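Long-range contacts in beta-1,4-mannanase (PDB 3VUP), which probably hydrolyses beta-1,4-mannosidic bonds of mannan as a digestive TIM-barrel enzyme of the sea hare Aplysia kurodai: residues E162-M167 and Y195-I200; W111-N116 and D158-P163; F17-N22 and K333-I338; M307-Y312 and K339-N344. One frame throughout, in Å; residues are numbered along the deposited sequence. Where two conformers were deposited one is given.

Interaction 1: residues E162-M167 and Y195-I200; sequences EPEGMM and YLYQDI
The backbone N of Y195 gives its hydrogen to M166 O at 2.8 Å, and this bond pins the loop that leaves strand 157-161 against the turn that opens helix 197-214. The loop joins the fourth barrel strand to the helix after it, a beta-alpha loop of the TIM barrel. One residue further, M167 and Y195 form a single backbone bridge, with their CA atoms 4.7 Å apart. The two methionines behave differently. M166 runs alongside the Y195 ring, pointing the same way, with its CB 3.8 Å from Y195 CD2; its sulfur makes an oblique Met-aromatic contact with the same ring.

M167 instead curls back on itself, all three of its torsions lying near -60°, and these bends carry its methyl to the first turn of helix 197-214. There M167 CE sits 3.6 Å from the centroid of the Y197 ring and almost on the ring normal, a CH-pi contact, with the sulfur farther out above the same face. The same methyl lies 3.5 Å from Y195 O, while M167 SD meets Y195 CB at 3.8 Å, the two side chains crossing at about a right angle. Y197 OH lies 3.8 Å from E164 CG, and Y240 OH links the two residues by bonding both Y197 OH and E164 OE2; the E164 carboxylate also bonds S229 and W225 N.

Around this buried contact, helix 122-128 packs I127 on Y195, whose hydroxyl bonds D124, and strand 220-224 brings M222 and V224 against P163 and E164.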
loop_
_atom_site.group_PDB
_atom_site.type_symbol
_atom_site.label_atom_id
_atom_site.label_comp_id
_atom_site.label_asym_id
_atom_site.label_seq_id
_atom_site.Cartn_x
_atom_site.Cartn_y
_atom_site.Cartn_z
ATOM N N GLU A 162 -4.907 -4.309 2.717
ATOM C CA GLU A 162 -5.393 -5.458 3.485
ATOM C C GLU A 162 -6.479 -6.291 2.788
ATOM O O GLU A 162 -7.604 -6.394 3.285
ATOM C CB GLU A 162 -5.852 -4.997 4.873
ATOM C CG GLU A 162 -4.713 -4.275 5.597
ATOM C CD GLU A 162 -4.968 -3.971 7.064
ATOM O OE1 GLU A 162 -6.126 -4.083 7.531
ATOM O OE2 GLU A 162 -3.983 -3.601 7.757
ATOM N N PRO A 163 -6.133 -6.925 1.652
ATOM C CA PRO A 163 -7.085 -7.833 0.991
ATOM C C PRO A 163 -7.657 -8.856 1.978
ATOM O O PRO A 163 -8.800 -9.297 1.833
ATOM C CB PRO A 163 -6.220 -8.547 -0.054
ATOM C CG PRO A 163 -5.048 -7.642 -0.279
ATOM C CD PRO A 163 -4.805 -6.941 1.013
ATOM N N GLU A 164 -6.861 -9.218 2.978
ATOM C CA GLU A 164 -7.227 -10.269 3.917
ATOM C C GLU A 164 -8.451 -9.949 4.763
ATOM O O GLU A 164 -9.037 -10.852 5.353
ATOM C CB GLU A 164 -6.036 -10.631 4.799
ATOM C CG GLU A 164 -4.811 -11.045 3.998
ATOM C CD GLU A 164 -3.920 -9.882 3.558
ATOM O OE1 GLU A 164 -4.153 -8.721 3.973
ATOM O OE2 GLU A 164 -2.962 -10.161 2.796
ATOM N N GLY A 165 -8.858 -8.687 4.819
ATOM C CA GLY A 165 -10.076 -8.344 5.531
ATOM C C GLY A 165 -11.302 -9.082 5.028
ATOM O O GLY A 165 -12.225 -9.352 5.794
ATOM N N MET A 166 -11.314 -9.410 3.741
ATOM C CA MET A 166 -12.460 -10.095 3.155
ATOM C C MET A 166 -12.122 -11.404 2.445
ATOM O O MET A 166 -12.949 -11.943 1.715
ATOM C CB MET A 166 -13.226 -9.151 2.228
ATOM C CG MET A 166 -13.929 -8.016 2.981
ATOM S SD MET A 166 -15.065 -7.012 2.002
ATOM C CE MET A 166 -13.908 -6.037 1.064
ATOM N N MET A 167 -10.933 -11.945 2.683
ATOM C CA MET A 167 -10.598 -13.252 2.129
ATOM C C MET A 167 -11.183 -14.365 2.989
ATOM O O MET A 167 -11.191 -14.265 4.219
ATOM C CB MET A 167 -9.084 -13.435 2.025
ATOM C CG MET A 167 -8.371 -12.420 1.145
ATOM S SD MET A 167 -9.075 -12.146 -0.496
ATOM C CE MET A 167 -8.835 -13.753 -1.259
ATOM N N TYR A 195 -14.061 -13.481 -0.389
ATOM C CA TYR A 195 -13.330 -13.728 -1.638
ATOM C C TYR A 195 -12.406 -14.940 -1.629
ATOM O O TYR A 195 -11.851 -15.321 -0.592
ATOM C CB TYR A 195 -12.528 -12.489 -2.048
ATOM C CG TYR A 195 -13.423 -11.291 -2.233
ATOM C CD1 TYR A 195 -14.367 -11.270 -3.246
ATOM C CD2 TYR A 195 -13.351 -10.197 -1.378
ATOM C CE1 TYR A 195 -15.209 -10.196 -3.402
ATOM C CE2 TYR A 195 -14.191 -9.118 -1.531
ATOM C CZ TYR A 195 -15.118 -9.121 -2.541
ATOM O OH TYR A 195 -15.957 -8.040 -2.686
ATOM N N LEU A 196 -12.260 -15.530 -2.815
ATOM C CA LEU A 196 -11.281 -16.579 -3.077
ATOM C C LEU A 196 -10.024 -15.986 -3.714
ATOM O O LEU A 196 -10.074 -14.942 -4.392
ATOM C CB LEU A 196 -11.874 -17.668 -3.977
ATOM C CG LEU A 196 -13.042 -18.478 -3.403
ATOM C CD1 LEU A 196 -13.477 -19.577 -4.370
ATOM C CD2 LEU A 196 -12.668 -19.060 -2.049
ATOM N N TYR A 197 -8.895 -16.653 -3.495
ATOM C CA TYR A 197 -7.614 -16.087 -3.907
ATOM C C TYR A 197 -7.424 -15.997 -5.409
ATOM O O TYR A 197 -6.742 -15.093 -5.865
ATOM C CB TYR A 197 -6.406 -16.753 -3.226
ATOM C CG TYR A 197 -5.898 -15.908 -2.078
ATOM C CD1 TYR A 197 -5.094 -14.800 -2.302
ATOM C CD2 TYR A 197 -6.268 -16.186 -0.781
ATOM C CE1 TYR A 197 -4.655 -13.998 -1.247
ATOM C CE2 TYR A 197 -5.838 -15.402 0.276
ATOM C CZ TYR A 197 -5.027 -14.310 0.042
ATOM O OH TYR A 197 -4.618 -13.541 1.105
ATOM N N GLN A 198 -8.009 -16.897 -6.192
ATOM C CA GLN A 198 -7.800 -16.753 -7.629
ATOM C C GLN A 198 -8.346 -15.401 -8.115
ATOM O O GLN A 198 -7.708 -14.723 -8.929
ATOM C CB GLN A 198 -8.405 -17.914 -8.420
ATOM C CG GLN A 198 -8.041 -17.881 -9.901
ATOM C CD GLN A 198 -8.577 -19.076 -10.667
ATOM O OE1 GLN A 198 -9.115 -20.011 -10.078
ATOM N NE2 GLN A 198 -8.440 -19.044 -11.988
ATOM N N ASP A 199 -9.504 -14.995 -7.596
ATOM C CA ASP A 199 -10.088 -13.718 -7.979
ATOM C C ASP A 199 -9.236 -12.539 -7.519
ATOM O O ASP A 199 -8.983 -11.621 -8.305
ATOM C CB ASP A 199 -11.505 -13.556 -7.421
ATOM C CG ASP A 199 -12.520 -14.444 -8.105
ATOM O OD1 ASP A 199 -12.388 -14.728 -9.310
ATOM O OD2 ASP A 199 -13.479 -14.843 -7.423
ATOM N N ILE A 200 -8.799 -12.535 -6.261
ATOM C CA ILE A 200 -8.019 -11.399 -5.773
ATOM C C ILE A 200 -6.650 -11.338 -6.447
ATOM O O ILE A 200 -6.148 -10.252 -6.738
ATOM C CB ILE A 200 -7.885 -11.356 -4.218
ATOM C CG1 ILE A 200 -7.720 -9.912 -3.739
ATOM C CG2 ILE A 200 -6.719 -12.205 -3.719
ATOM C CD1 ILE A 200 -8.960 -9.053 -3.896
#

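Interaction 2: residues W111-N116 and D158-P163; sequences WNAAVN and DLMNEP
N112 and N161 each hold CG anti to the backbone N (chi1 -179° and -174°), which sends both amides out side by side from the paired ends of two parallel strands of the TIM barrel. The amide planes are turned 47° apart. N161 ND2 donates to N112 OD1 at 2.9 Å; the acceptor lies near the plane of the N161 amide, whereas the donor stands above the plane of the N112 carbonyl. N112 OD1 takes a second hydrogen from A114 N at 3.0 Å, closing an Asx turn. The two donors come from opposite faces of the N112 amide, so its rotation is fixed from both sides.

The backbones join in a parallel ladder, with W111 beside M160 and N112 beside N161. N161 N reaches W111 O at 2.8 Å and A113 N reaches N161 O at 2.9 Å, while the bond from W111 N to L159 O is weak. W111 and M160 point to the other side of the sheet, where helices 122-128 and 197-214 cover them; the indole NE1 bonds Q207.

N161, E162 and P163 give the Asn-Glu-Pro sequence at the end of the fourth strand, consistent with the glycosidases of clan GH-A. N161 OD1 is held by R60 and E162 OE2 by H262 ND1, while N161 ND2 and E162 OE2 bind a Tris molecule, probably from the crystallisation liquor, which probably marks the substrate pocket at the C-terminal end of the barrel strands. Two alanines pack against this turn: A113 CB touches E162 O at 3.4 Å, and A114 CB lies 3.5 Å from E162 OE1.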
loop_
_atom_site.group_PDB
_atom_site.type_symbol
_atom_site.label_atom_id
_atom_site.label_comp_id
_atom_site.label_asym_id
_atom_site.label_seq_id
_atom_site.Cartn_x
_atom_site.Cartn_y
_atom_site.Cartn_z
ATOM N N TRP A 111 -7.164 0.763 -3.387
ATOM C CA TRP A 111 -8.362 0.095 -2.888
ATOM C C TRP A 111 -8.196 -0.330 -1.432
ATOM O O TRP A 111 -7.081 -0.348 -0.894
ATOM C CB TRP A 111 -8.659 -1.143 -3.729
ATOM C CG TRP A 111 -8.830 -0.873 -5.192
ATOM C CD1 TRP A 111 -7.945 -1.179 -6.187
ATOM C CD2 TRP A 111 -9.957 -0.258 -5.834
ATOM N NE1 TRP A 111 -8.444 -0.788 -7.400
ATOM C CE2 TRP A 111 -9.677 -0.223 -7.212
ATOM C CE3 TRP A 111 -11.165 0.285 -5.377
ATOM C CZ2 TRP A 111 -10.570 0.311 -8.143
ATOM C CZ3 TRP A 111 -12.050 0.814 -6.303
ATOM C CH2 TRP A 111 -11.744 0.827 -7.668
ATOM N N ASN A 112 -9.309 -0.701 -0.801
ATOM C CA ASN A 112 -9.309 -1.108 0.595
ATOM C C ASN A 112 -10.254 -2.288 0.796
ATOM O O ASN A 112 -11.387 -2.272 0.301
ATOM C CB ASN A 112 -9.783 0.061 1.465
ATOM C CG ASN A 112 -9.792 -0.261 2.946
ATOM O OD1 ASN A 112 -8.972 -1.046 3.426
ATOM N ND2 ASN A 112 -10.713 0.363 3.687
ATOM N N ALA A 113 -9.789 -3.294 1.536
ATOM C CA ALA A 113 -10.628 -4.421 1.933
ATOM C C ALA A 113 -10.673 -4.629 3.453
ATOM O O ALA A 113 -11.128 -5.674 3.922
ATOM C CB ALA A 113 -10.178 -5.702 1.235
ATOM N N ALA A 114 -10.226 -3.637 4.228
ATOM C CA ALA A 114 -10.228 -3.761 5.696
ATOM C C ALA A 114 -11.585 -3.493 6.343
ATOM O O ALA A 114 -11.756 -3.723 7.543
ATOM C CB ALA A 114 -9.177 -2.857 6.311
ATOM N N VAL A 115 -12.519 -2.961 5.558
ATOM C CA VAL A 115 -13.903 -2.788 5.975
ATOM C C VAL A 115 -14.778 -3.340 4.862
ATOM O O VAL A 115 -14.305 -3.554 3.750
ATOM C CB VAL A 115 -14.261 -1.306 6.254
ATOM C CG1 VAL A 115 -13.448 -0.774 7.425
ATOM C CG2 VAL A 115 -14.074 -0.448 5.002
ATOM N N ASN A 116 -16.044 -3.582 5.174
ATOM C CA ASN A 116 -16.996 -4.132 4.222
ATOM C C ASN A 116 -18.117 -3.110 4.078
ATOM O O ASN A 116 -19.197 -3.264 4.659
ATOM C CB ASN A 116 -17.513 -5.471 4.751
ATOM C CG ASN A 116 -18.335 -6.255 3.732
ATOM O OD1 ASN A 116 -18.737 -5.744 2.691
ATOM N ND2 ASN A 116 -18.585 -7.520 4.047
ATOM N N ASP A 158 0.348 1.352 -4.360
ATOM C CA ASP A 158 -0.114 0.274 -3.491
ATOM C C ASP A 158 -1.508 -0.104 -4.000
ATOM O O ASP A 158 -2.450 0.686 -3.912
ATOM C CB ASP A 158 -0.144 0.771 -2.044
ATOM C CG ASP A 158 -0.701 -0.247 -1.050
ATOM O OD1 ASP A 158 -1.347 -1.232 -1.468
ATOM O OD2 ASP A 158 -0.519 -0.011 0.174
ATOM N N LEU A 159 -1.643 -1.308 -4.546
ATOM C CA LEU A 159 -2.909 -1.689 -5.168
ATOM C C LEU A 159 -4.060 -1.813 -4.189
ATOM O O LEU A 159 -5.201 -1.535 -4.536
ATOM C CB LEU A 159 -2.765 -3.013 -5.903
ATOM C CG LEU A 159 -1.728 -3.045 -7.015
ATOM C CD1 LEU A 159 -1.803 -4.378 -7.725
ATOM C CD2 LEU A 159 -1.925 -1.901 -7.997
ATOM N N MET A 160 -3.782 -2.283 -2.982
ATOM C CA MET A 160 -4.866 -2.586 -2.069
ATOM C C MET A 160 -4.418 -2.681 -0.638
ATOM O O MET A 160 -3.452 -3.383 -0.296
ATOM C CB MET A 160 -5.550 -3.895 -2.457
ATOM C CG MET A 160 -6.760 -4.248 -1.584
ATOM S SD MET A 160 -7.695 -5.665 -2.181
ATOM C CE MET A 160 -9.198 -4.860 -2.705
ATOM N N ASN A 161 -5.161 -1.993 0.213
ATOM C CA ASN A 161 -5.003 -2.153 1.637
ATOM C C ASN A 161 -5.702 -3.398 2.164
ATOM O O ASN A 161 -6.926 -3.519 2.068
ATOM C CB ASN A 161 -5.571 -0.953 2.371
ATOM C CG ASN A 161 -5.293 -1.038 3.837
ATOM O OD1 ASN A 161 -4.139 -0.952 4.248
ATOM N ND2 ASN A 161 -6.325 -1.273 4.639
ATOM N N GLU A 162 -4.907 -4.309 2.717
ATOM C CA GLU A 162 -5.393 -5.458 3.485
ATOM C C GLU A 162 -6.479 -6.291 2.788
ATOM O O GLU A 162 -7.604 -6.394 3.285
ATOM C CB GLU A 162 -5.852 -4.997 4.873
ATOM C CG GLU A 162 -4.713 -4.275 5.597
ATOM C CD GLU A 162 -4.968 -3.971 7.064
ATOM O OE1 GLU A 162 -6.126 -4.083 7.531
ATOM O OE2 GLU A 162 -3.983 -3.601 7.757
ATOM N N PRO A 163 -6.133 -6.925 1.652
ATOM C CA PRO A 163 -7.085 -7.833 0.991
ATOM C C PRO A 163 -7.657 -8.856 1.978
ATOM O O PRO A 163 -8.800 -9.297 1.833
ATOM C CB PRO A 163 -6.220 -8.547 -0.054
ATOM C CG PRO A 163 -5.048 -7.642 -0.279
ATOM C CD PRO A 163 -4.805 -6.941 1.013
#

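Interaction 3: residues F17-N22 and K333-I338; sequences FLSGGN and KGITNI
Strand 18-22 and the end of helix 324-338 run almost exactly antiparallel: the axes of segments 18-22 and 333-338 approach to 8.5 Å at 173°, with G20 facing I335 across a CA-CA distance of 6.3 Å. G20 has no side chain, and I335 meets its backbone with the longer branch: CD1 lies 3.8 Å from G20 O. One helical turn on, I338 places CG1 between its backbone N and carbonyl carbon (chi1 68°), and this brings its CD1 methyl to the strand. That methyl meets two side chains, S19 OG at 3.6 Å and F17 CE2 at 3.9 Å, with F17 and I338 crossing at about a right angle.

Polar linkage is left to water. S19 OG gives its hydrogen to a water at 2.8 Å, and the same water donates to I335 O at 2.7 Å, so a serine hydroxyl and a helix carbonyl, both in a buried contact, are tied together. I347 packs against S19, F17 and I338, and F308 of helix 304-313 lies on I335.

The last helix of the barrel packs on its first strand, as in a TIM barrel, where strand 18-22 also pairs with strand 318-322 to close the sheet.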
loop_
_atom_site.group_PDB
_atom_site.type_symbol
_atom_site.label_atom_id
_atom_site.label_comp_id
_atom_site.label_asym_id
_atom_site.label_seq_id
_atom_site.Cartn_x
_atom_site.Cartn_y
_atom_site.Cartn_z
ATOM N N PHE A 17 16.210 4.469 2.883
ATOM C CA PHE A 17 15.229 3.856 3.767
ATOM C C PHE A 17 13.984 4.727 3.727
ATOM O O PHE A 17 14.087 5.949 3.859
ATOM C CB PHE A 17 15.787 3.773 5.189
ATOM C CG PHE A 17 14.852 3.132 6.181
ATOM C CD1 PHE A 17 14.880 1.757 6.416
ATOM C CD2 PHE A 17 13.944 3.907 6.887
ATOM C CE1 PHE A 17 14.019 1.169 7.335
ATOM C CE2 PHE A 17 13.090 3.335 7.804
ATOM C CZ PHE A 17 13.130 1.958 8.036
ATOM N N LEU A 18 12.818 4.113 3.533
ATOM C CA LEU A 18 11.581 4.876 3.418
ATOM C C LEU A 18 10.967 5.090 4.795
ATOM O O LEU A 18 10.477 4.148 5.418
ATOM C CB LEU A 18 10.596 4.154 2.500
ATOM C CG LEU A 18 11.125 3.838 1.098
ATOM C CD1 LEU A 18 10.120 3.020 0.317
ATOM C CD2 LEU A 18 11.447 5.111 0.348
ATOM N N SER A 19 10.997 6.329 5.272
ATOM C CA SER A 19 10.543 6.653 6.614
ATOM C C SER A 19 9.421 7.676 6.561
ATOM O O SER A 19 9.579 8.744 5.966
ATOM C CB SER A 19 11.702 7.258 7.406
ATOM O OG SER A 19 11.247 7.682 8.675
ATOM N N GLY A 20 8.289 7.383 7.186
ATOM C CA GLY A 20 7.222 8.357 7.188
ATOM C C GLY A 20 5.974 7.772 7.788
ATOM O O GLY A 20 6.010 7.104 8.828
ATOM N N GLY A 21 4.850 8.012 7.132
ATOM C CA GLY A 21 3.598 7.551 7.676
ATOM C C GLY A 21 2.471 7.509 6.674
ATOM O O GLY A 21 2.619 7.885 5.505
ATOM N N ASN A 22 1.340 7.021 7.165
ATOM C CA ASN A 22 0.079 7.007 6.447
ATOM C C ASN A 22 -0.708 8.245 6.823
ATOM O O ASN A 22 -0.977 8.448 8.010
ATOM C CB ASN A 22 -0.749 5.802 6.887
ATOM C CG ASN A 22 -0.185 4.487 6.417
ATOM O OD1 ASN A 22 -0.643 3.943 5.421
ATOM N ND2 ASN A 22 0.786 3.941 7.156
ATOM N N LYS A 333 7.933 12.082 16.483
ATOM C CA LYS A 333 9.103 11.899 17.329
ATOM C C LYS A 333 9.956 10.741 16.850
ATOM O O LYS A 333 11.185 10.812 16.869
ATOM C CB LYS A 333 8.681 11.566 18.758
ATOM C CG LYS A 333 7.854 12.610 19.443
ATOM C CD LYS A 333 7.437 12.146 20.828
ATOM C CE LYS A 333 8.630 12.059 21.764
ATOM N NZ LYS A 333 8.231 11.572 23.110
ATOM N N GLY A 334 9.306 9.659 16.442
ATOM C CA GLY A 334 10.038 8.506 15.957
ATOM C C GLY A 334 10.685 8.757 14.612
ATOM O O GLY A 334 11.827 8.367 14.379
ATOM N N ILE A 335 9.942 9.405 13.721
ATOM C CA ILE A 335 10.462 9.809 12.425
ATOM C C ILE A 335 11.701 10.699 12.594
ATOM O O ILE A 335 12.728 10.481 11.949
ATOM C CB ILE A 335 9.359 10.521 11.623
ATOM C CG1 ILE A 335 8.251 9.522 11.274
ATOM C CG2 ILE A 335 9.919 11.191 10.381
ATOM C CD1 ILE A 335 6.960 10.169 10.844
ATOM N N THR A 336 11.620 11.680 13.487
ATOM C CA THR A 336 12.751 12.565 13.740
ATOM C C THR A 336 13.942 11.806 14.308
ATOM O O THR A 336 15.087 12.063 13.941
ATOM C CB THR A 336 12.343 13.712 14.681
ATOM O OG1 THR A 336 11.378 14.546 14.025
ATOM C CG2 THR A 336 13.544 14.549 15.064
ATOM N N ASN A 337 13.683 10.851 15.192
ATOM C CA ASN A 337 14.777 10.171 15.866
ATOM C C ASN A 337 15.671 9.388 14.913
ATOM O O ASN A 337 16.885 9.321 15.112
ATOM C CB ASN A 337 14.257 9.259 16.968
ATOM C CG ASN A 337 15.372 8.653 17.772
ATOM O OD1 ASN A 337 15.750 7.504 17.565
ATOM N ND2 ASN A 337 15.938 9.440 18.674
ATOM N N ILE A 338 15.080 8.808 13.875
ATOM C CA ILE A 338 15.853 7.963 12.968
ATOM C C ILE A 338 16.370 8.692 11.734
ATOM O O ILE A 338 17.064 8.090 10.931
ATOM C CB ILE A 338 15.087 6.679 12.522
ATOM C CG1 ILE A 338 13.890 7.017 11.630
ATOM C CG2 ILE A 338 14.675 5.832 13.723
ATOM C CD1 ILE A 338 13.367 5.813 10.852
HETATM O O HOH W 1 12.941 9.751 9.339
#

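Interaction 4: residues M307-Y312 and K339-N344; sequences MFNYVY and KDKTSN. With SO4 (sulfate ion), chain E.
The loop after helix 324-338, the last helix of the TIM barrel, wraps the Y312 side chain of helix 304-313. It clasps the ring between two side chains that slide past it in the opposite direction. K341 CB lies 3.4 Å above one face of the Y312 ring and N344 CB 3.5 Å above the other, both offset toward the rim and both CH-pi contacts. Y312 is held at each end as well: N344 N donates to Y312 OH at 2.9 Å, and N344, its CG anti to the backbone N (chi1 -177°), turns ND2 back to Y312 O at 2.9 Å.

A sulfate, probably from the crystallisation liquor, is bound by the loop. Sulfate O2 accepts from T342 N at 2.8 Å and from S343 N at 2.9 Å, while S343 OG donates to sulfate O1 at 2.7 Å. K341 bends at its last two torsions to bring NZ 2.8 Å from sulfate O3, a grip less certain because this side chain has two conformers.

Y312 OH also bonds G345 O, and N344 OD1 bonds R15. The Y312 ring meets F17, just before strand 18-22, while N309 of the same helix packs on I338 of helix 324-338.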
loop_
_atom_site.group_PDB
_atom_site.type_symbol
_atom_site.label_atom_id
_atom_site.label_comp_id
_atom_site.label_asym_id
_atom_site.label_seq_id
_atom_site.Cartn_x
_atom_site.Cartn_y
_atom_site.Cartn_z
ATOM N N MET A 307 9.776 1.720 18.067
ATOM C CA MET A 307 9.227 1.027 16.905
ATOM C C MET A 307 9.948 1.437 15.622
ATOM O O MET A 307 10.355 0.580 14.844
ATOM C CB MET A 307 7.714 1.246 16.804
ATOM C CG MET A 307 6.961 0.682 17.999
ATOM S SD MET A 307 5.180 0.867 17.902
ATOM C CE MET A 307 4.771 -0.539 16.874
ATOM N N PHE A 308 10.112 2.739 15.396
ATOM C CA PHE A 308 10.834 3.192 14.207
ATOM C C PHE A 308 12.268 2.668 14.188
ATOM O O PHE A 308 12.764 2.207 13.156
ATOM C CB PHE A 308 10.820 4.714 14.088
ATOM C CG PHE A 308 9.614 5.254 13.358
ATOM C CD1 PHE A 308 9.604 5.351 11.971
ATOM C CD2 PHE A 308 8.486 5.658 14.052
ATOM C CE1 PHE A 308 8.501 5.851 11.299
ATOM C CE2 PHE A 308 7.383 6.158 13.386
ATOM C CZ PHE A 308 7.387 6.253 12.012
ATOM N N ASN A 309 12.940 2.709 15.338
ATOM C CA ASN A 309 14.302 2.179 15.436
ATOM C C ASN A 309 14.324 0.680 15.182
ATOM O O ASN A 309 15.218 0.176 14.504
ATOM C CB ASN A 309 14.934 2.521 16.788
ATOM C CG ASN A 309 15.491 3.926 16.820
ATOM O OD1 ASN A 309 16.647 4.147 16.497
ATOM N ND2 ASN A 309 14.660 4.889 17.184
ATOM N N TYR A 310 13.347 -0.035 15.733
ATOM C CA TYR A 310 13.297 -1.480 15.551
ATOM C C TYR A 310 13.246 -1.819 14.064
ATOM O O TYR A 310 13.998 -2.662 13.575
ATOM C CB TYR A 310 12.105 -2.109 16.286
ATOM C CG TYR A 310 12.175 -3.610 16.231
ATOM C CD1 TYR A 310 11.753 -4.300 15.105
ATOM C CD2 TYR A 310 12.728 -4.342 17.275
ATOM C CE1 TYR A 310 11.871 -5.667 15.022
ATOM C CE2 TYR A 310 12.837 -5.721 17.207
ATOM C CZ TYR A 310 12.411 -6.378 16.074
ATOM O OH TYR A 310 12.532 -7.744 16.015
ATOM N N VAL A 311 12.346 -1.170 13.337
ATOM C CA VAL A 311 12.204 -1.466 11.921
ATOM C C VAL A 311 13.520 -1.192 11.191
ATOM O O VAL A 311 14.006 -2.026 10.422
ATOM C CB VAL A 311 11.048 -0.663 11.284
ATOM C CG1 VAL A 311 10.979 -0.930 9.806
ATOM C CG2 VAL A 311 9.720 -1.008 11.940
ATOM N N TYR A 312 14.114 -0.038 11.473
ATOM C CA TYR A 312 15.352 0.353 10.820
ATOM C C TYR A 312 16.480 -0.649 11.088
ATOM O O TYR A 312 17.279 -0.950 10.199
ATOM C CB TYR A 312 15.772 1.761 11.278
ATOM C CG TYR A 312 16.880 2.325 10.420
ATOM C CD1 TYR A 312 16.595 3.107 9.301
ATOM C CD2 TYR A 312 18.214 2.045 10.701
ATOM C CE1 TYR A 312 17.606 3.594 8.494
ATOM C CE2 TYR A 312 19.221 2.528 9.901
ATOM C CZ TYR A 312 18.915 3.296 8.798
ATOM O OH TYR A 312 19.929 3.768 7.990
ATOM N N LYS A 339 16.064 9.983 11.592
ATOM C CA LYS A 339 16.251 10.654 10.304
ATOM C C LYS A 339 17.698 10.715 9.830
ATOM O O LYS A 339 17.951 10.827 8.632
ATOM C CB LYS A 339 15.620 12.048 10.292
ATOM C CG LYS A 339 16.405 13.111 11.022
ATOM C CD LYS A 339 15.635 14.418 10.964
ATOM C CE LYS A 339 16.394 15.539 11.630
ATOM N NZ LYS A 339 15.625 16.813 11.651
ATOM N N ASP A 340 18.637 10.641 10.773
ATOM C CA ASP A 340 20.053 10.760 10.462
ATOM C C ASP A 340 20.778 9.411 10.421
ATOM O O ASP A 340 22.002 9.382 10.294
ATOM C CB ASP A 340 20.742 11.711 11.453
ATOM C CG ASP A 340 20.620 11.249 12.904
ATOM O OD1 ASP A 340 19.862 10.285 13.174
ATOM O OD2 ASP A 340 21.278 11.856 13.779
ATOM N N LYS A 341 20.041 8.306 10.513
ATOM C CA LYS A 341 20.660 6.989 10.426
ATOM C C LYS A 341 21.019 6.657 8.990
ATOM O O LYS A 341 20.286 7.008 8.061
ATOM C CB LYS A 341 19.737 5.914 10.991
ATOM C CG LYS A 341 19.381 6.132 12.435
ATOM C CD LYS A 341 18.633 4.970 13.081
ATOM C CE LYS A 341 19.525 3.761 13.318
ATOM N NZ LYS A 341 20.609 4.058 14.291
ATOM N N THR A 342 22.138 5.965 8.799
ATOM C CA THR A 342 22.607 5.709 7.445
ATOM C C THR A 342 22.973 4.251 7.152
ATOM O O THR A 342 23.105 3.884 5.990
ATOM C CB THR A 342 23.798 6.623 7.077
ATOM O OG1 THR A 342 24.827 6.466 8.058
ATOM C CG2 THR A 342 23.366 8.092 7.022
ATOM N N SER A 343 23.105 3.414 8.181
ATOM C CA SER A 343 23.599 2.049 7.991
ATOM C C SER A 343 22.658 1.113 7.226
ATOM O O SER A 343 23.103 0.115 6.654
ATOM C CB SER A 343 23.967 1.414 9.329
ATOM O OG SER A 343 22.818 1.173 10.120
ATOM N N ASN A 344 21.366 1.426 7.227
ATOM C CA ASN A 344 20.383 0.661 6.469
ATOM C C ASN A 344 19.640 1.604 5.539
ATOM O O ASN A 344 18.414 1.576 5.454
ATOM C CB ASN A 344 19.415 -0.058 7.415
ATOM C CG ASN A 344 18.408 -0.947 6.678
ATOM O OD1 ASN A 344 18.645 -1.398 5.550
ATOM N ND2 ASN A 344 17.274 -1.197 7.318
HETATM S S SO4 E . 23.422 4.221 12.099
HETATM O O1 SO4 E . 22.594 3.017 12.075
HETATM O O2 SO4 E . 23.715 4.664 10.738
HETATM O O3 SO4 E . 22.735 5.265 12.848
HETATM O O4 SO4 E . 24.673 3.881 12.780
#

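Overall arrangement
All four contacts belong to one TIM barrel. Interactions 1 and 2 share E162 and P163 and touch, with centres about 9 Å apart: strand 157-161 pairs with strand 105-112 in interaction 2, then runs into the loop that interaction 1 fastens to helix 197-214. Interactions 3 and 4 form a second pair, centres about 8 Å apart, where N337 OD1 and N309 ND2 probably hydrogen-bond. Centres of interactions 1 and 3 lie about 30 Å apart, on opposite sides of the chain's centre. Along the sequence interaction 3 spans interactions 1 and 2, which both close before interaction 4 opens, while the segments of 3 and 4 alternate. The first pair lies by the probable substrate pocket; the second lies where the two ends of the chain meet.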